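Long-range contacts in fiber protein (Duck adenovirus 1, PDB 6ITX), which probably attaches the virus to a receptor on the host cell through the C-terminal head domain of its trimeric fiber, the part described here: residues P92-G100 with A182-P193; F196-R207 with T258-V266. All blocks are in the same frame, centred on the assembly; numbering follows the deposited sequence.

Contact 1 of 2, residues P92-G100 with A182-P193; sequences PLTRIISMG and APVVWSGDSNTP
Ile96 and Ser98 pair with Ser187 and Val184 as the hydrogen-bonded positions of an antiparallel strand pair, and Ile97 sits across from Val185 at a non-hydrogen-bonded position between them. The register slips by one residue at a classic beta bulge: Trp186 and Ser187 both face Ile96, whose carbonyl oxygen accepts from Trp186 N at 2.9 Å, well above the carbonyl plane, and from Ser187 N at 3.2 Å.

The Trp186 side chain runs from this bulge along the strand pair. Its CB packs 3.9 Å from Ile96 CB and equally close to CG2 of that residue. With CG anti to the carbonyl carbon (chi1 -57°), the indole is carried toward Ser98: CD1 passes beside the serine, and NE1 donates to Ser98 OG at 3.0 Å in a nearly straight bond (163°) that lies in the ring plane. Val184 CG1 lies over one face of the indole, offset toward the rim.

Near the other end, Ser187 OG donates to Thr94 O at 2.9 Å, a side-chain bond to the backbone just before strand 95-100. Ile97 points to the opposite side from Ile96 and Ser98; its CG2 meets Thr192 CG2 at 3.7 Å. Arg95 NH2 reaches Asp189 OD2 in a long salt bridge of 3.8 Å.

Strand 95-100 is flanked by 184-187 along one edge and by 118-131 along the other, where Arg95, Ile97 and Met99 bond to Ser130, Leu128 and Val126; Ser187 also packs on Pro92 of a neighbouring subunit.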
loop_
_atom_site.group_PDB
_atom_site.type_symbol
_atom_site.label_atom_id
_atom_site.label_comp_id
_atom_site.label_asym_id
_atom_site.label_seq_id
_atom_site.Cartn_x
_atom_site.Cartn_y
_atom_site.Cartn_z
ATOM N N PRO A 92 15.055 3.184 17.081
ATOM C CA PRO A 92 15.090 2.027 16.175
ATOM C C PRO A 92 15.925 2.307 14.932
ATOM O O PRO A 92 15.804 3.360 14.301
ATOM C CB PRO A 92 13.611 1.806 15.826
ATOM C CG PRO A 92 12.851 2.496 16.925
ATOM C CD PRO A 92 13.683 3.674 17.302
ATOM N N LEU A 93 16.769 1.339 14.578
ATOM C CA LEU A 93 17.685 1.465 13.453
ATOM C C LEU A 93 17.040 0.932 12.179
ATOM O O LEU A 93 16.593 -0.219 12.129
ATOM C CB LEU A 93 18.991 0.713 13.740
ATOM C CG LEU A 93 19.754 0.269 12.475
ATOM C CD1 LEU A 93 20.475 1.446 11.806
ATOM C CD2 LEU A 93 20.714 -0.917 12.707
ATOM N N THR A 94 17.001 1.757 11.145
ATOM C CA THR A 94 16.543 1.261 9.854
ATOM C C THR A 94 17.556 0.259 9.309
ATOM O O THR A 94 18.719 0.606 9.093
ATOM C CB THR A 94 16.339 2.424 8.887
ATOM O OG1 THR A 94 15.100 3.078 9.194
ATOM C CG2 THR A 94 16.311 1.942 7.450
ATOM N N ARG A 95 17.129 -0.983 9.102
ATOM C CA ARG A 95 17.989 -2.032 8.574
ATOM C C ARG A 95 17.591 -2.357 7.143
ATOM O O ARG A 95 16.435 -2.176 6.745
ATOM C CB ARG A 95 17.920 -3.301 9.433
ATOM C CG ARG A 95 17.880 -2.976 10.895
ATOM C CD ARG A 95 18.148 -4.150 11.800
ATOM N NE ARG A 95 18.036 -3.675 13.175
ATOM C CZ ARG A 95 19.055 -3.581 14.023
ATOM N NH1 ARG A 95 18.850 -3.103 15.242
ATOM N NH2 ARG A 95 20.277 -3.973 13.656
ATOM N N ILE A 96 18.561 -2.841 6.371
ATOM C CA ILE A 96 18.378 -3.066 4.947
ATOM C C ILE A 96 19.015 -4.392 4.563
ATOM O O ILE A 96 20.157 -4.668 4.941
ATOM C CB ILE A 96 18.996 -1.933 4.113
ATOM C CG1 ILE A 96 18.653 -0.560 4.707
ATOM C CG2 ILE A 96 18.559 -2.059 2.653
ATOM C CD1 ILE A 96 18.865 0.566 3.739
ATOM N N ILE A 97 18.273 -5.219 3.824
ATOM C CA ILE A 97 18.822 -6.387 3.152
ATOM C C ILE A 97 18.227 -6.422 1.758
ATOM O O ILE A 97 17.202 -5.802 1.479
ATOM C CB ILE A 97 18.540 -7.747 3.854
ATOM C CG1 ILE A 97 17.041 -8.080 3.838
ATOM C CG2 ILE A 97 19.158 -7.805 5.250
ATOM C CD1 ILE A 97 16.734 -9.526 4.168
ATOM N N SER A 98 18.873 -7.181 0.886
ATOM C CA SER A 98 18.373 -7.393 -0.456
ATOM C C SER A 98 18.700 -8.815 -0.896
ATOM O O SER A 98 19.634 -9.444 -0.392
ATOM C CB SER A 98 18.964 -6.363 -1.430
ATOM O OG SER A 98 20.301 -6.682 -1.733
ATOM N N MET A 99 17.899 -9.331 -1.826
ATOM C CA MET A 99 18.130 -10.664 -2.362
ATOM C C MET A 99 17.959 -10.650 -3.870
ATOM O O MET A 99 17.173 -9.873 -4.415
ATOM C CB MET A 99 17.184 -11.680 -1.734
ATOM C CG MET A 99 16.754 -11.275 -0.341
ATOM S SD MET A 99 15.485 -12.365 0.278
ATOM C CE MET A 99 15.300 -11.657 1.888
ATOM N N GLY A 100 18.702 -11.514 -4.542
ATOM C CA GLY A 100 18.655 -11.536 -5.978
ATOM C C GLY A 100 19.555 -10.472 -6.574
ATOM O O GLY A 100 20.413 -9.887 -5.906
ATOM N N ALA A 182 22.047 -15.902 -0.895
ATOM C CA ALA A 182 22.097 -15.325 0.435
ATOM C C ALA A 182 21.615 -13.877 0.367
ATOM O O ALA A 182 21.762 -13.212 -0.658
ATOM C CB ALA A 182 23.518 -15.374 0.988
ATOM N N PRO A 183 21.013 -13.362 1.427
ATOM C CA PRO A 183 20.757 -11.923 1.454
ATOM C C PRO A 183 22.085 -11.178 1.489
ATOM O O PRO A 183 23.147 -11.754 1.737
ATOM C CB PRO A 183 19.942 -11.710 2.740
ATOM C CG PRO A 183 19.611 -13.076 3.254
ATOM C CD PRO A 183 20.640 -14.015 2.690
ATOM N N VAL A 184 22.019 -9.886 1.197
ATOM C CA VAL A 184 23.168 -8.994 1.258
ATOM C C VAL A 184 22.755 -7.895 2.213
ATOM O O VAL A 184 21.815 -7.143 1.930
ATOM C CB VAL A 184 23.554 -8.417 -0.116
ATOM C CG1 VAL A 184 24.497 -7.247 0.051
ATOM C CG2 VAL A 184 24.158 -9.484 -1.019
ATOM N N VAL A 185 23.428 -7.810 3.350
ATOM C CA VAL A 185 23.044 -6.847 4.367
ATOM C C VAL A 185 23.679 -5.507 4.036
ATOM O O VAL A 185 24.907 -5.392 4.022
ATOM C CB VAL A 185 23.470 -7.331 5.754
ATOM C CG1 VAL A 185 22.974 -6.363 6.821
ATOM C CG2 VAL A 185 22.956 -8.730 5.986
ATOM N N TRP A 186 22.837 -4.492 3.768
ATOM C CA TRP A 186 23.267 -3.111 3.557
ATOM C C TRP A 186 23.160 -2.236 4.798
ATOM O O TRP A 186 23.741 -1.149 4.812
ATOM C CB TRP A 186 22.463 -2.432 2.444
ATOM C CG TRP A 186 22.524 -3.128 1.142
ATOM C CD1 TRP A 186 21.634 -4.039 0.665
ATOM C CD2 TRP A 186 23.524 -2.978 0.133
ATOM N NE1 TRP A 186 22.019 -4.476 -0.573
ATOM C CE2 TRP A 186 23.181 -3.842 -0.925
ATOM C CE3 TRP A 186 24.678 -2.207 0.018
ATOM C CZ2 TRP A 186 23.952 -3.951 -2.085
ATOM C CZ3 TRP A 186 25.441 -2.312 -1.141
ATOM C CH2 TRP A 186 25.071 -3.174 -2.173
ATOM N N SER A 187 22.430 -2.654 5.824
ATOM C CA SER A 187 22.486 -1.946 7.101
ATOM C C SER A 187 22.207 -2.928 8.227
ATOM O O SER A 187 21.158 -3.580 8.221
ATOM C CB SER A 187 21.494 -0.791 7.137
ATOM O OG SER A 187 21.445 -0.205 8.425
ATOM N N GLY A 188 23.149 -3.047 9.166
ATOM C CA GLY A 188 22.992 -3.868 10.354
ATOM C C GLY A 188 24.030 -4.980 10.451
ATOM O O GLY A 188 24.831 -5.209 9.546
ATOM N N ASP A 189 23.983 -5.689 11.593
ATOM C CA ASP A 189 24.857 -6.818 11.902
ATOM C C ASP A 189 24.790 -7.893 10.841
ATOM O O ASP A 189 23.994 -7.804 9.905
ATOM C CB ASP A 189 24.477 -7.478 13.230
ATOM C CG ASP A 189 24.317 -6.485 14.349
ATOM O OD1 ASP A 189 24.654 -6.841 15.502
ATOM O OD2 ASP A 189 23.833 -5.354 14.090
ATOM N N SER A 190 25.608 -8.931 11.002
ATOM C CA SER A 190 25.343 -10.167 10.284
ATOM C C SER A 190 24.100 -10.868 10.815
ATOM O O SER A 190 23.619 -11.810 10.177
ATOM C CB SER A 190 26.559 -11.098 10.354
ATOM O OG SER A 190 26.859 -11.455 11.691
ATOM N N ASN A 191 23.570 -10.426 11.957
ATOM C CA ASN A 191 22.309 -10.936 12.473
ATOM C C ASN A 191 21.098 -10.389 11.726
ATOM O O ASN A 191 19.999 -10.945 11.867
ATOM C CB ASN A 191 22.179 -10.593 13.955
ATOM C CG ASN A 191 22.725 -11.683 14.850
ATOM O OD1 ASN A 191 22.979 -12.810 14.397
ATOM N ND2 ASN A 191 22.908 -11.361 16.132
ATOM N N THR A 192 21.283 -9.335 10.930
ATOM C CA THR A 192 20.153 -8.577 10.401
ATOM C C THR A 192 19.132 -9.404 9.627
ATOM O O THR A 192 17.932 -9.123 9.775
ATOM C CB THR A 192 20.683 -7.426 9.544
ATOM O OG1 THR A 192 21.286 -6.451 10.406
ATOM C CG2 THR A 192 19.551 -6.772 8.743
ATOM N N PRO A 193 19.503 -10.406 8.812
ATOM C CA PRO A 193 18.463 -11.194 8.131
ATOM C C PRO A 193 17.338 -11.672 9.038
ATOM O O PRO A 193 16.173 -11.690 8.608
ATOM C CB PRO A 193 19.262 -12.363 7.545
ATOM C CG PRO A 193 20.532 -11.756 7.207
ATOM C CD PRO A 193 20.842 -10.797 8.336
HETATM O O HOH W 1 21.094 -11.833 -2.658
#

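Contact 2 of 2, residues F196-R207 with T258-V266; sequences FAANAISYTNNR and TTLNAIYMV
The loop leading into strand 262-266 meets the segment preceding the short helix 200-203, with Ala198 and Asn261 at the centre of this buried junction. Ala198 N donates to Asn261 O at 3.2 Å, and Asn261 ND2 returns a bond to Ala198 O at 3.0 Å, approaching from well above that carbonyl plane. Beside these bonds Ala198 CB and Asn261 CB pack 3.7 Å apart. A water adds a further bridge, donating to Ala198 O and accepting from Asn261 N.

Asn261 ND2 comes close to the start of the helix, near Ala200 CA and Tyr203 CB. Asn199 is the N-cap of that weakly bonded turn: its OD1 accepts from Ser202 N at 2.7 Å along an almost straight line (170°). A second water links the carbonyl oxygen of Ala200, at the start of the turn, to Asn261 ND2, which so bonds Ala198 O directly and reaches the helix through the water.

Arg207 comes to the other end of the same amide. Its chain is extended from CG to NE, and NH2 donates to Asn261 OD1 at 3.1 Å, on a lone pair in the carbonyl plane, while the guanidinium and amide planes stand 80° apart. NE of Arg207 donates to Thr204 O; together with the NH2 bond this restrains the rotation of the guanidinium. With both ends of the Asn261 amide bonded, its orientation is set as well.

On the side of Ala198 nearer Phe196, Ala197 CB packs 4.3 Å from Leu260 CD1. Asn199 also touches a bound glutamine, and from within the helix Ser202 O accepts from Gln140 NE2 of a neighbouring subunit.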
loop_
_atom_site.group_PDB
_atom_site.type_symbol
_atom_site.label_atom_id
_atom_site.label_comp_id
_atom_site.label_asym_id
_atom_site.label_seq_id
_atom_site.Cartn_x
_atom_site.Cartn_y
_atom_site.Cartn_z
ATOM N N PHE A 196 13.870 -9.964 9.465
ATOM C CA PHE A 196 12.965 -9.966 8.330
ATOM C C PHE A 196 12.222 -11.290 8.178
ATOM O O PHE A 196 11.633 -11.549 7.122
ATOM C CB PHE A 196 13.732 -9.648 7.046
ATOM C CG PHE A 196 14.316 -8.265 7.000
ATOM C CD1 PHE A 196 15.565 -8.010 7.545
ATOM C CD2 PHE A 196 13.635 -7.231 6.370
ATOM C CE1 PHE A 196 16.120 -6.757 7.487
ATOM C CE2 PHE A 196 14.177 -5.964 6.314
ATOM C CZ PHE A 196 15.432 -5.729 6.872
ATOM N N ALA A 197 12.256 -12.151 9.181
ATOM C CA ALA A 197 11.254 -13.195 9.240
ATOM C C ALA A 197 9.934 -12.587 9.705
ATOM O O ALA A 197 9.910 -11.588 10.433
ATOM C CB ALA A 197 11.694 -14.309 10.186
ATOM N N ALA A 198 8.830 -13.184 9.274
ATOM C CA ALA A 198 7.529 -12.624 9.622
ATOM C C ALA A 198 7.222 -12.850 11.104
ATOM O O ALA A 198 7.480 -13.928 11.651
ATOM C CB ALA A 198 6.440 -13.230 8.740
ATOM N N ASN A 199 6.655 -11.824 11.748
ATOM C CA ASN A 199 6.455 -11.839 13.197
ATOM C C ASN A 199 5.802 -13.131 13.670
ATOM O O ASN A 199 4.821 -13.594 13.087
ATOM C CB ASN A 199 5.592 -10.653 13.625
ATOM C CG ASN A 199 5.359 -10.621 15.133
ATOM O OD1 ASN A 199 4.346 -11.124 15.649
ATOM N ND2 ASN A 199 6.304 -10.030 15.850
ATOM N N ALA A 200 6.336 -13.699 14.752
ATOM C CA ALA A 200 5.826 -14.989 15.220
ATOM C C ALA A 200 4.440 -14.860 15.851
ATOM O O ALA A 200 3.542 -15.653 15.542
ATOM C CB ALA A 200 6.807 -15.637 16.195
ATOM N N ILE A 201 4.234 -13.872 16.731
ATOM C CA ILE A 201 2.931 -13.755 17.384
ATOM C C ILE A 201 1.844 -13.497 16.345
ATOM O O ILE A 201 0.858 -14.234 16.249
ATOM C CB ILE A 201 2.941 -12.649 18.452
ATOM C CG1 ILE A 201 3.531 -13.133 19.782
ATOM C CG2 ILE A 201 1.529 -12.200 18.742
ATOM C CD1 ILE A 201 4.990 -13.126 19.830
ATOM N N SER A 202 2.021 -12.459 15.529
ATOM C CA SER A 202 0.902 -11.997 14.711
ATOM C C SER A 202 0.582 -12.891 13.512
ATOM O O SER A 202 -0.500 -12.729 12.926
ATOM C CB SER A 202 1.178 -10.575 14.249
ATOM O OG SER A 202 1.157 -9.721 15.380
ATOM N N TYR A 203 1.456 -13.835 13.145
ATOM C CA TYR A 203 1.193 -14.713 12.016
ATOM C C TYR A 203 0.955 -16.160 12.429
ATOM O O TYR A 203 0.780 -17.015 11.550
ATOM C CB TYR A 203 2.339 -14.617 11.008
ATOM C CG TYR A 203 2.351 -13.301 10.275
ATOM C CD1 TYR A 203 1.306 -12.954 9.435
ATOM C CD2 TYR A 203 3.379 -12.382 10.449
ATOM C CE1 TYR A 203 1.291 -11.748 8.765
ATOM C CE2 TYR A 203 3.372 -11.166 9.774
ATOM C CZ TYR A 203 2.315 -10.853 8.932
ATOM O OH TYR A 203 2.271 -9.648 8.253
ATOM N N THR A 204 0.938 -16.448 13.739
ATOM C CA THR A 204 0.755 -17.822 14.207
ATOM C C THR A 204 -0.387 -18.508 13.476
ATOM O O THR A 204 -0.291 -19.688 13.115
ATOM C CB THR A 204 0.460 -17.877 15.720
ATOM O OG1 THR A 204 1.159 -16.845 16.414
ATOM C CG2 THR A 204 0.887 -19.224 16.293
ATOM N N ASN A 205 -1.484 -17.788 13.250
ATOM C CA ASN A 205 -2.650 -18.376 12.621
ATOM C C ASN A 205 -2.966 -17.766 11.256
ATOM O O ASN A 205 -4.067 -17.971 10.738
ATOM C CB ASN A 205 -3.830 -18.276 13.579
ATOM C CG ASN A 205 -3.595 -19.079 14.848
ATOM O OD1 ASN A 205 -3.635 -18.554 15.954
ATOM N ND2 ASN A 205 -3.311 -20.362 14.682
ATOM N N ASN A 206 -2.014 -17.051 10.647
ATOM C CA ASN A 206 -2.122 -16.509 9.288
ATOM C C ASN A 206 -0.878 -16.864 8.487
ATOM O O ASN A 206 -0.231 -16.001 7.889
ATOM C CB ASN A 206 -2.268 -14.987 9.255
ATOM C CG ASN A 206 -3.418 -14.478 10.091
ATOM O OD1 ASN A 206 -3.216 -14.044 11.219
ATOM N ND2 ASN A 206 -4.623 -14.486 9.528
ATOM N N ARG A 207 -0.494 -18.131 8.494
ATOM C CA ARG A 207 0.656 -18.568 7.722
ATOM C C ARG A 207 0.357 -19.939 7.151
ATOM O O ARG A 207 -0.231 -20.783 7.829
ATOM C CB ARG A 207 1.928 -18.622 8.581
ATOM C CG ARG A 207 1.718 -19.442 9.840
ATOM C CD ARG A 207 2.973 -19.702 10.635
ATOM N NE ARG A 207 2.609 -20.406 11.861
ATOM C CZ ARG A 207 3.457 -20.856 12.778
ATOM N NH1 ARG A 207 2.967 -21.482 13.840
ATOM N NH2 ARG A 207 4.777 -20.693 12.646
ATOM N N THR A 258 14.316 -24.460 11.825
ATOM C CA THR A 258 14.057 -23.389 12.779
ATOM C C THR A 258 12.575 -23.015 12.763
ATOM O O THR A 258 11.846 -23.291 11.807
ATOM C CB THR A 258 14.933 -22.149 12.498
ATOM O OG1 THR A 258 14.962 -21.875 11.090
ATOM C CG2 THR A 258 16.369 -22.367 13.013
ATOM N N THR A 259 12.148 -22.384 13.863
ATOM C CA THR A 259 10.782 -21.951 14.163
ATOM C C THR A 259 10.300 -20.754 13.302
ATOM O O THR A 259 9.195 -20.245 13.541
ATOM C CB THR A 259 10.700 -21.596 15.662
ATOM O OG1 THR A 259 9.502 -20.855 15.942
ATOM C CG2 THR A 259 11.920 -20.770 16.087
ATOM N N LEU A 260 11.081 -20.314 12.311
ATOM C CA LEU A 260 10.914 -19.000 11.707
ATOM C C LEU A 260 9.929 -19.016 10.541
ATOM O O LEU A 260 9.740 -20.036 9.870
ATOM C CB LEU A 260 12.256 -18.480 11.206
ATOM C CG LEU A 260 13.307 -18.178 12.259
ATOM C CD1 LEU A 260 14.376 -17.282 11.648
ATOM C CD2 LEU A 260 12.654 -17.526 13.476
ATOM N N ASN A 261 9.333 -17.847 10.280
ATOM C CA ASN A 261 8.330 -17.667 9.232
ATOM C C ASN A 261 8.986 -17.080 7.987
ATOM O O ASN A 261 9.614 -16.016 8.055
ATOM C CB ASN A 261 7.207 -16.731 9.689
ATOM C CG ASN A 261 6.353 -17.313 10.793
ATOM O OD1 ASN A 261 6.155 -18.522 10.886
ATOM N ND2 ASN A 261 5.818 -16.440 11.626
ATOM N N ALA A 262 8.817 -17.748 6.850
ATOM C CA ALA A 262 9.215 -17.154 5.587
ATOM C C ALA A 262 8.007 -16.413 5.023
ATOM O O ALA A 262 6.953 -16.358 5.660
ATOM C CB ALA A 262 9.750 -18.221 4.633
ATOM N N ILE A 263 8.143 -15.832 3.826
ATOM C CA ILE A 263 7.043 -15.119 3.180
ATOM C C ILE A 263 6.714 -15.795 1.854
ATOM O O ILE A 263 7.590 -15.932 0.990
ATOM C CB ILE A 263 7.365 -13.637 2.953
ATOM C CG1 ILE A 263 7.569 -12.932 4.285
ATOM C CG2 ILE A 263 6.240 -12.972 2.213
ATOM C CD1 ILE A 263 9.034 -12.719 4.588
ATOM N N TYR A 264 5.452 -16.216 1.700
ATOM C CA TYR A 264 4.931 -16.734 0.441
ATOM C C TYR A 264 4.300 -15.603 -0.358
ATOM O O TYR A 264 3.636 -14.721 0.195
ATOM C CB TYR A 264 3.888 -17.832 0.685
ATOM C CG TYR A 264 3.282 -18.447 -0.568
ATOM C CD1 TYR A 264 4.057 -19.209 -1.449
ATOM C CD2 TYR A 264 1.932 -18.292 -0.860
ATOM C CE1 TYR A 264 3.507 -19.787 -2.591
ATOM C CE2 TYR A 264 1.362 -18.880 -2.004
ATOM C CZ TYR A 264 2.155 -19.624 -2.870
ATOM O OH TYR A 264 1.600 -20.203 -4.012
ATOM N N MET A 265 4.516 -15.626 -1.662
ATOM C CA MET A 265 4.021 -14.580 -2.539
ATOM C C MET A 265 3.496 -15.241 -3.789
ATOM O O MET A 265 4.265 -15.877 -4.512
ATOM C CB MET A 265 5.125 -13.597 -2.882
ATOM C CG MET A 265 5.711 -12.989 -1.639
ATOM S SD MET A 265 6.661 -11.552 -2.026
ATOM C CE MET A 265 6.109 -10.477 -0.750
ATOM N N VAL A 266 2.197 -15.128 -4.035
ATOM C CA VAL A 266 1.619 -15.639 -5.268
ATOM C C VAL A 266 1.234 -14.449 -6.134
ATOM O O VAL A 266 0.640 -13.479 -5.643
ATOM C CB VAL A 266 0.433 -16.586 -5.004
ATOM C CG1 VAL A 266 -0.558 -15.974 -4.051
ATOM C CG2 VAL A 266 -0.219 -16.974 -6.320
HETATM O O HOH W 2 9.171 -16.011 12.382
HETATM O O HOH W 3 4.251 -17.804 13.888
#

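From the N terminus, the chain first forms strand 95-100, then runs through four further strands before segment 182-193 returns to pair with it, closing the 81-residue loop of contact 1. Only a few residues later segment 196-207 begins, and a further 50 residues, about half of them in strands, separate it from 258-266, where contact 2 closes. The two loops thus lie in series, neither nested nor crossed, with centres 18 Å apart. Phe196 joins them: its ring packs on Arg95 O and Ile97 CD1 of contact 1. Contact 1 ties strand 184-187 to the neighbour of strand 118-131, whereas contact 2 joins the segment leading into the short helix to the loop leading into strand 262-271.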